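Local atomic coordinates of 2,3-dihydroxybenzoate-AMP ligase (Bacillus subtilis, PDB entry 1MDB), a protein that belongs to the ANL clan of AMP-binding enzymes and holds 2,3-dihydroxy-benzoic acid and adenosine monophosphate in its pockets. Residues R202-S214 against N235-Y248. Numbering follows the deposited sequence.
With DBH (2,3-dihydroxy-benzoic acid), chain E.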
ATOM      1  N   ARG A 202       4.469  13.851   2.241  1.00 24.98           N
ATOM      2  CA  ARG A 202       4.556  13.381   3.631  1.00 27.01           C
ATOM      3  C   ARG A 202       5.828  14.001   4.213  1.00 28.30           C
ATOM      4  O   ARG A 202       6.870  14.041   3.546  1.00 29.46           O
ATOM      5  CB  ARG A 202       4.634  11.847   3.718  1.00 26.20           C
ATOM      6  CG  ARG A 202       3.413  11.081   3.185  1.00 25.62           C
ATOM      7  CD  ARG A 202       2.098  11.538   3.818  1.00 25.85           C
ATOM      8  NE  ARG A 202       1.989  11.175   5.228  1.00 25.40           N
ATOM      9  CZ  ARG A 202       1.623   9.978   5.667  1.00 28.17           C
ATOM     10  NH1 ARG A 202       1.317   9.018   4.801  1.00 25.76           N
ATOM     11  NH2 ARG A 202       1.580   9.735   6.974  1.00 28.33           N
ATOM     12  N   THR A 203       5.738  14.519   5.434  1.00 28.60           N
ATOM     13  CA  THR A 203       6.889  15.139   6.089  1.00 28.85           C
ATOM     14  C   THR A 203       7.554  14.095   6.990  1.00 30.30           C
ATOM     15  O   THR A 203       6.960  13.059   7.289  1.00 27.45           O
ATOM     16  CB  THR A 203       6.468  16.367   6.957  1.00 31.78           C
ATOM     17  OG1 THR A 203       5.665  15.927   8.062  1.00 31.39           O
ATOM     18  CG2 THR A 203       5.658  17.375   6.121  1.00 27.79           C
ATOM     19  N   HIS A 204       8.790  14.369   7.402  1.00 29.28           N
ATOM     20  CA  HIS A 204       9.532  13.463   8.267  1.00 31.48           C
ATOM     21  C   HIS A 204       8.753  13.248   9.558  1.00 31.49           C
ATOM     22  O   HIS A 204       8.537  12.114   9.985  1.00 32.74           O
ATOM     23  CB  HIS A 204      10.912  14.045   8.619  1.00 28.87           C
ATOM     24  CG  HIS A 204      11.789  14.323   7.434  1.00 30.19           C
ATOM     25  ND1 HIS A 204      12.874  13.535   7.108  1.00 31.34           N
ATOM     26  CD2 HIS A 204      11.756  15.313   6.513  1.00 27.74           C
ATOM     27  CE1 HIS A 204      13.470  14.028   6.038  1.00 29.37           C
ATOM     28  NE2 HIS A 204      12.812  15.108   5.656  1.00 30.00           N
ATOM     29  N   ASP A 205       8.335  14.343  10.185  1.00 33.56           N
ATOM     30  CA  ASP A 205       7.588  14.253  11.439  1.00 34.62           C
ATOM     31  C   ASP A 205       6.298  13.445  11.365  1.00 33.29           C
ATOM     32  O   ASP A 205       6.082  12.539  12.174  1.00 33.32           O
ATOM     33  CB  ASP A 205       7.246  15.650  11.976  1.00 37.34           C
ATOM     34  CG  ASP A 205       8.357  16.240  12.821  1.00 39.91           C
ATOM     35  OD1 ASP A 205       8.914  15.501  13.664  1.00 39.63           O
ATOM     36  OD2 ASP A 205       8.665  17.438  12.651  1.00 39.44           O
ATOM     37  N   ASP A 206       5.426  13.760  10.412  1.00 31.72           N
ATOM     38  CA  ASP A 206       4.170  13.028  10.359  1.00 30.69           C
ATOM     39  C   ASP A 206       4.348  11.573   9.929  1.00 30.39           C
ATOM     40  O   ASP A 206       3.645  10.707  10.423  1.00 29.61           O
ATOM     41  CB  ASP A 206       3.133  13.755   9.475  1.00 30.49           C
ATOM     42  CG  ASP A 206       3.273  13.434   7.992  1.00 32.91           C
ATOM     43  OD1 ASP A 206       3.822  14.266   7.234  1.00 30.90           O
ATOM     44  OD2 ASP A 206       2.826  12.342   7.588  1.00 32.90           O
ATOM     45  N   TYR A 207       5.311  11.282   9.054  1.00 31.37           N
ATOM     46  CA  TYR A 207       5.491   9.889   8.625  1.00 30.35           C
ATOM     47  C   TYR A 207       6.161   9.053   9.710  1.00 31.37           C
ATOM     48  O   TYR A 207       5.725   7.943  10.007  1.00 30.19           O
ATOM     49  CB  TYR A 207       6.323   9.794   7.345  1.00 31.29           C
ATOM     50  CG  TYR A 207       5.992   8.565   6.504  1.00 30.46           C
ATOM     51  CD1 TYR A 207       4.726   8.411   5.942  1.00 31.54           C
ATOM     52  CD2 TYR A 207       6.941   7.577   6.259  1.00 30.91           C
ATOM     53  CE1 TYR A 207       4.413   7.308   5.153  1.00 34.13           C
ATOM     54  CE2 TYR A 207       6.637   6.463   5.466  1.00 32.28           C
ATOM     55  CZ  TYR A 207       5.371   6.337   4.916  1.00 33.07           C
ATOM     56  OH  TYR A 207       5.047   5.254   4.129  1.00 32.91           O
ATOM     57  N   ILE A 208       7.226   9.579  10.302  1.00 31.11           N
ATOM     58  CA  ILE A 208       7.907   8.834  11.345  1.00 31.48           C
ATOM     59  C   ILE A 208       6.930   8.537  12.498  1.00 30.97           C
ATOM     60  O   ILE A 208       6.997   7.482  13.130  1.00 29.53           O
ATOM     61  CB  ILE A 208       9.177   9.593  11.810  1.00 31.56           C
ATOM     62  CG1 ILE A 208      10.149   9.691  10.620  1.00 30.00           C
ATOM     63  CG2 ILE A 208       9.835   8.855  12.976  1.00 29.04           C
ATOM     64  CD1 ILE A 208      11.402  10.504  10.868  1.00 28.55           C
ATOM     65  N   TYR A 209       5.996   9.449  12.755  1.00 30.89           N
ATOM     66  CA  TYR A 209       5.004   9.190  13.798  1.00 30.61           C
ATOM     67  C   TYR A 209       4.170   7.969  13.393  1.00 31.13           C
ATOM     68  O   TYR A 209       3.923   7.075  14.212  1.00 31.71           O
ATOM     69  CB  TYR A 209       4.069  10.381  13.997  1.00 29.61           C
ATOM     70  CG  TYR A 209       2.954  10.079  14.972  1.00 33.92           C
ATOM     71  CD1 TYR A 209       3.239   9.728  16.294  1.00 34.15           C
ATOM     72  CD2 TYR A 209       1.615  10.100  14.567  1.00 32.79           C
ATOM     73  CE1 TYR A 209       2.222   9.402  17.189  1.00 36.77           C
ATOM     74  CE2 TYR A 209       0.585   9.777  15.459  1.00 35.91           C
ATOM     75  CZ  TYR A 209       0.898   9.428  16.767  1.00 37.30           C
ATOM     76  OH  TYR A 209      -0.103   9.093  17.654  1.00 40.93           O
ATOM     77  N   SER A 210       3.734   7.927  12.132  1.00 30.30           N
ATOM     78  CA  SER A 210       2.946   6.786  11.656  1.00 29.64           C
ATOM     79  C   SER A 210       3.746   5.489  11.828  1.00 30.72           C
ATOM     80  O   SER A 210       3.172   4.433  12.102  1.00 28.87           O
ATOM     81  CB  SER A 210       2.558   6.960  10.181  1.00 30.69           C
ATOM     82  OG  SER A 210       3.586   6.504   9.315  1.00 30.52           O
ATOM     83  N   LEU A 211       5.069   5.567  11.662  1.00 30.17           N
ATOM     84  CA  LEU A 211       5.925   4.394  11.829  1.00 30.93           C
ATOM     85  C   LEU A 211       6.006   3.967  13.310  1.00 31.85           C
ATOM     86  O   LEU A 211       5.941   2.776  13.629  1.00 32.18           O
ATOM     87  CB  LEU A 211       7.335   4.686  11.292  1.00 30.51           C
ATOM     88  CG  LEU A 211       7.471   4.962   9.787  1.00 33.21           C
ATOM     89  CD1 LEU A 211       8.919   5.326   9.453  1.00 32.03           C
ATOM     90  CD2 LEU A 211       7.037   3.729   8.992  1.00 28.80           C
ATOM     91  N   LYS A 212       6.139   4.940  14.208  1.00 33.26           N
ATOM     92  CA  LYS A 212       6.225   4.655  15.638  1.00 34.60           C
ATOM     93  C   LYS A 212       4.950   4.007  16.159  1.00 33.90           C
ATOM     94  O   LYS A 212       5.004   3.094  16.977  1.00 33.83           O
ATOM     95  CB  LYS A 212       6.486   5.937  16.436  1.00 37.19           C
ATOM     96  CG  LYS A 212       6.996   5.666  17.852  1.00 41.58           C
ATOM     97  CD  LYS A 212       6.923   6.898  18.748  1.00 44.96           C
ATOM     98  CE  LYS A 212       5.494   7.170  19.181  1.00 49.29           C
ATOM     99  NZ  LYS A 212       5.387   8.344  20.102  1.00 53.25           N
ATOM    100  N   ARG A 213       3.798   4.483  15.702  1.00 33.36           N
ATOM    101  CA  ARG A 213       2.538   3.904  16.150  1.00 33.65           C
ATOM    102  C   ARG A 213       2.362   2.495  15.586  1.00 33.40           C
ATOM    103  O   ARG A 213       1.916   1.593  16.294  1.00 32.24           O
ATOM    104  CB  ARG A 213       1.364   4.792  15.739  1.00 35.01           C
ATOM    105  CG  ARG A 213       1.021   5.885  16.742  1.00 40.51           C
ATOM    106  CD  ARG A 213       0.065   5.380  17.831  1.00 43.44           C
ATOM    107  NE  ARG A 213       0.720   4.569  18.856  1.00 45.95           N
ATOM    108  CZ  ARG A 213       0.096   3.651  19.589  1.00 46.80           C
ATOM    109  NH1 ARG A 213      -1.197   3.421  19.405  1.00 45.17           N
ATOM    110  NH2 ARG A 213       0.762   2.961  20.508  1.00 47.85           N
ATOM    111  N   SER A 214       2.723   2.302  14.319  1.00 32.77           N
ATOM    112  CA  SER A 214       2.605   0.985  13.698  1.00 32.07           C
ATOM    113  C   SER A 214       3.511  -0.005  14.425  1.00 32.53           C
ATOM    114  O   SER A 214       3.155  -1.159  14.601  1.00 33.75           O
ATOM    115  CB  SER A 214       2.995   1.051  12.218  1.00 32.64           C
ATOM    116  OG  SER A 214       2.156   1.949  11.509  1.00 32.36           O
ATOM    117  N   ASN A 235       2.616   2.307   0.243  1.00 27.54           N
ATOM    118  CA  ASN A 235       2.454   2.721   1.645  1.00 30.14           C
ATOM    119  C   ASN A 235       2.296   1.590   2.670  1.00 29.14           C
ATOM    120  O   ASN A 235       2.845   1.664   3.768  1.00 29.25           O
ATOM    121  CB  ASN A 235       1.271   3.692   1.774  1.00 30.31           C
ATOM    122  CG  ASN A 235       1.353   4.566   3.033  1.00 34.19           C
ATOM    123  OD1 ASN A 235       2.313   5.318   3.220  1.00 35.59           O
ATOM    124  ND2 ASN A 235       0.335   4.476   3.889  1.00 32.72           N
ATOM    125  N   TYR A 236       1.545   0.559   2.304  1.00 26.62           N
ATOM    126  CA  TYR A 236       1.270  -0.584   3.168  1.00 27.49           C
ATOM    127  C   TYR A 236       2.564  -1.360   3.509  1.00 27.16           C
ATOM    128  O   TYR A 236       2.970  -1.414   4.678  1.00 25.61           O
ATOM    129  CB  TYR A 236       0.208  -1.459   2.470  1.00 26.67           C
ATOM    130  CG  TYR A 236      -0.177  -2.777   3.117  1.00 24.61           C
ATOM    131  CD1 TYR A 236      -0.767  -3.778   2.346  1.00 23.52           C
ATOM    132  CD2 TYR A 236       0.034  -3.030   4.478  1.00 25.69           C
ATOM    133  CE1 TYR A 236      -1.138  -4.996   2.891  1.00 23.72           C
ATOM    134  CE2 TYR A 236      -0.337  -4.267   5.043  1.00 24.05           C
ATOM    135  CZ  TYR A 236      -0.922  -5.240   4.234  1.00 24.32           C
ATOM    136  OH  TYR A 236      -1.288  -6.467   4.731  1.00 22.11           O
ATOM    137  N   PRO A 237       3.234  -1.949   2.503  1.00 24.80           N
ATOM    138  CA  PRO A 237       4.468  -2.686   2.812  1.00 25.47           C
ATOM    139  C   PRO A 237       5.681  -1.795   3.130  1.00 26.35           C
ATOM    140  O   PRO A 237       6.772  -2.292   3.431  1.00 25.50           O
ATOM    141  CB  PRO A 237       4.675  -3.548   1.568  1.00 25.34           C
ATOM    142  CG  PRO A 237       4.109  -2.671   0.472  1.00 24.90           C
ATOM    143  CD  PRO A 237       2.826  -2.172   1.106  1.00 23.29           C
ATOM    144  N   LEU A 238       5.500  -0.479   3.066  1.00 24.92           N
ATOM    145  CA  LEU A 238       6.588   0.437   3.385  1.00 24.00           C
ATOM    146  C   LEU A 238       6.497   0.985   4.801  1.00 24.78           C
ATOM    147  O   LEU A 238       7.526   1.255   5.421  1.00 22.72           O
ATOM    148  CB  LEU A 238       6.597   1.643   2.434  1.00 26.67           C
ATOM    149  CG  LEU A 238       7.723   2.678   2.633  1.00 26.15           C
ATOM    150  CD1 LEU A 238       9.022   2.117   2.038  1.00 27.01           C
ATOM    151  CD2 LEU A 238       7.380   3.996   1.932  1.00 25.01           C
ATOM    152  N   SER A 239       5.275   1.142   5.313  1.00 23.43           N
ATOM    153  CA  SER A 239       5.093   1.764   6.626  1.00 25.76           C
ATOM    154  C   SER A 239       4.000   1.254   7.573  1.00 25.47           C
ATOM    155  O   SER A 239       3.816   1.834   8.649  1.00 25.65           O
ATOM    156  CB  SER A 239       4.836   3.253   6.415  1.00 28.97           C
ATOM    157  OG  SER A 239       3.539   3.436   5.866  1.00 27.87           O
ATOM    158  N   SER A 240       3.282   0.194   7.217  1.00 23.62           N
ATOM    159  CA  SER A 240       2.209  -0.267   8.100  1.00 25.51           C
ATOM    160  C   SER A 240       2.295  -1.703   8.607  1.00 26.40           C
ATOM    161  O   SER A 240       1.403  -2.511   8.334  1.00 26.18           O
ATOM    162  CB  SER A 240       0.856  -0.073   7.405  1.00 24.99           C
ATOM    163  OG  SER A 240       0.686   1.266   6.964  1.00 21.38           O
ATOM    164  N   PRO A 241       3.364  -2.051   9.353  1.00 27.20           N
ATOM    165  CA  PRO A 241       4.504  -1.211   9.745  1.00 26.23           C
ATOM    166  C   PRO A 241       5.528  -1.106   8.609  1.00 26.03           C
ATOM    167  O   PRO A 241       6.315  -0.161   8.550  1.00 27.28           O
ATOM    168  CB  PRO A 241       5.055  -1.943  10.970  1.00 26.99           C
ATOM    169  CG  PRO A 241       4.769  -3.381  10.646  1.00 25.22           C
ATOM    170  CD  PRO A 241       3.360  -3.309  10.124  1.00 26.08           C
ATOM    171  N   GLY A 242       5.513  -2.094   7.722  1.00 24.04           N
ATOM    172  CA  GLY A 242       6.406  -2.087   6.576  1.00 26.83           C
ATOM    173  C   GLY A 242       7.898  -2.252   6.820  1.00 26.85           C
ATOM    174  O   GLY A 242       8.346  -2.528   7.939  1.00 27.66           O
ATOM    175  N   VAL A 243       8.673  -2.086   5.754  1.00 27.43           N
ATOM    176  CA  VAL A 243      10.124  -2.214   5.834  1.00 26.87           C
ATOM    177  C   VAL A 243      10.710  -1.077   6.677  1.00 28.88           C
ATOM    178  O   VAL A 243      11.665  -1.278   7.439  1.00 30.24           O
ATOM    179  CB  VAL A 243      10.759  -2.224   4.415  1.00 26.38           C
ATOM    180  CG1 VAL A 243      10.302  -3.471   3.651  1.00 26.55           C
ATOM    181  CG2 VAL A 243      10.348  -0.975   3.632  1.00 25.76           C
ATOM    182  N   LEU A 244      10.128   0.112   6.559  1.00 27.28           N
ATOM    183  CA  LEU A 244      10.603   1.259   7.321  1.00 28.26           C
ATOM    184  C   LEU A 244      10.229   1.142   8.796  1.00 29.92           C
ATOM    185  O   LEU A 244      10.972   1.595   9.669  1.00 30.73           O
ATOM    186  CB  LEU A 244      10.050   2.565   6.731  1.00 26.46           C
ATOM    187  CG  LEU A 244      10.477   2.835   5.276  1.00 24.97           C
ATOM    188  CD1 LEU A 244      10.087   4.252   4.906  1.00 24.96           C
ATOM    189  CD2 LEU A 244      12.006   2.647   5.109  1.00 24.43           C
ATOM    190  N   GLY A 245       9.072   0.553   9.081  1.00 31.42           N
ATOM    191  CA  GLY A 245       8.684   0.383  10.472  1.00 31.09           C
ATOM    192  C   GLY A 245       9.647  -0.596  11.131  1.00 29.06           C
ATOM    193  O   GLY A 245      10.063  -0.407  12.274  1.00 28.91           O
ATOM    194  N   VAL A 246      10.012  -1.638  10.390  1.00 28.12           N
ATOM    195  CA  VAL A 246      10.932  -2.661  10.883  1.00 29.09           C
ATOM    196  C   VAL A 246      12.327  -2.089  11.170  1.00 30.18           C
ATOM    197  O   VAL A 246      12.997  -2.526  12.105  1.00 31.06           O
ATOM    198  CB  VAL A 246      11.030  -3.847   9.872  1.00 28.65           C
ATOM    199  CG1 VAL A 246      12.027  -4.900  10.361  1.00 27.25           C
ATOM    200  CG2 VAL A 246       9.656  -4.488   9.705  1.00 28.67           C
ATOM    201  N   LEU A 247      12.758  -1.105  10.388  1.00 30.20           N
ATOM    202  CA  LEU A 247      14.070  -0.505  10.604  1.00 30.88           C
ATOM    203  C   LEU A 247      13.958   0.433  11.797  1.00 31.80           C
ATOM    204  O   LEU A 247      14.916   0.636  12.529  1.00 30.54           O
ATOM    205  CB  LEU A 247      14.530   0.300   9.379  1.00 31.25           C
ATOM    206  CG  LEU A 247      14.660  -0.359   8.003  1.00 32.75           C
ATOM    207  CD1 LEU A 247      15.216   0.670   7.032  1.00 34.36           C
ATOM    208  CD2 LEU A 247      15.565  -1.574   8.054  1.00 32.83           C
ATOM    209  N   TYR A 248      12.772   1.004  11.985  1.00 32.46           N
ATOM    210  CA  TYR A 248      12.542   1.911  13.099  1.00 32.47           C
ATOM    211  C   TYR A 248      12.738   1.154  14.408  1.00 33.77           C
ATOM    212  O   TYR A 248      13.315   1.678  15.361  1.00 34.72           O
ATOM    213  CB  TYR A 248      11.113   2.467  13.055  1.00 32.34           C
ATOM    214  CG  TYR A 248      10.793   3.448  14.174  1.00 32.81           C
ATOM    215  CD1 TYR A 248      10.854   4.828  13.963  1.00 33.76           C
ATOM    216  CD2 TYR A 248      10.449   2.991  15.450  1.00 33.75           C
ATOM    217  CE1 TYR A 248      10.582   5.727  14.992  1.00 32.39           C
ATOM    218  CE2 TYR A 248      10.171   3.879  16.486  1.00 33.62           C
ATOM    219  CZ  TYR A 248      10.236   5.246  16.251  1.00 35.90           C
ATOM    220  OH  TYR A 248       9.928   6.125  17.266  1.00 34.87           O
TER
HETATM  221  C21 DBH E 601      -3.618   1.012   1.018  1.00 37.74           C
HETATM  222  O9  DBH E 601      -4.457   0.274   0.279  1.00 41.58           O
HETATM  223  C18 DBH E 601      -3.116   0.578   2.347  1.00 38.15           C
HETATM  224  C15 DBH E 601      -3.470  -0.707   2.855  1.00 36.66           C
HETATM  225  C12 DBH E 601      -3.018  -1.125   4.124  1.00 35.53           C
HETATM  226  C3  DBH E 601      -2.294   1.450   3.130  1.00 38.44           C
HETATM  227  O3  DBH E 601      -1.906   2.729   2.684  1.00 34.01           O
HETATM  228  C6  DBH E 601      -1.847   1.028   4.398  1.00 36.87           C
HETATM  229  C9  DBH E 601      -2.203  -0.247   4.900  1.00 37.26           C
HETATM  230  O6  DBH E 601      -1.063   1.865   5.158  1.00 43.05           O
HETATM  231  O   HOH W   1      -0.121   6.530   6.200  1.00 26.40           O
HETATM  232  O   HOH W   2       1.953   5.294   7.339  1.00 36.16           O
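Tyr-207 reaches from helix 204-218 into a hole formed by Asn-235, Leu-238, Ser-239 and Leu-244. With CG anti to the backbone N (chi1 -152°), the end of the ring reaches helix 235-239, and its OH donates to Asn-235 OD1 at 2.9 Å. That bond meets OD1 from above the carbonyl plane, and ring and amide planes are 52° apart. Leu-244 CD1 touches the ring edge at CE2, while Leu-238 CD2 comes within 3.4 Å of Tyr-207 OH. The ring also lies with CD1 over the centre of the Arg-202 guanidinium. Arg-202 is itself held side-on by Asp-206, NE and NH2 both gripping OD2; the other carboxylate oxygen closes a capping box with Thr-203 at the start of the helix.

Two waters fill out the polar side: one accepts from Arg-202 NH1 and Asn-235 ND2, the other donates to Ser-210 OG and Ser-239 OG. Further along, Leu-211 points at segment 235-248 and presses CD2 onto Ser-239 CB, a tight 3.4 Å, beside Leu-244 CB and the backbone of Gly-245. Here the axes of segments 204-214 and 242-248 approach to 9.0 Å and cross at -74°. At the far end Tyr-248 has Lys-212 CA over one ring face, offset toward the rim, while Lys-212 CG lies by its OH and Ile-208 CG2 meets its edge. Ser-214 CB packs on Pro-241, which follows a cis peptide bond.

The amide of Asn-235 thus faces two ways: OD1 accepts the hydrogen bond from Tyr-207 OH, whereas ND2 donates to O3 of 2,3-dihydroxy-benzoic acid at 3.1 Å. Ser-240 OG bonds O6 of the same ligand, and the Tyr-236 ring lies under its C12. Tyr-207 is therefore a second-shell residue behind one wall of the 2,3-dihydroxy-benzoic acid pocket of this AMP-binding enzyme.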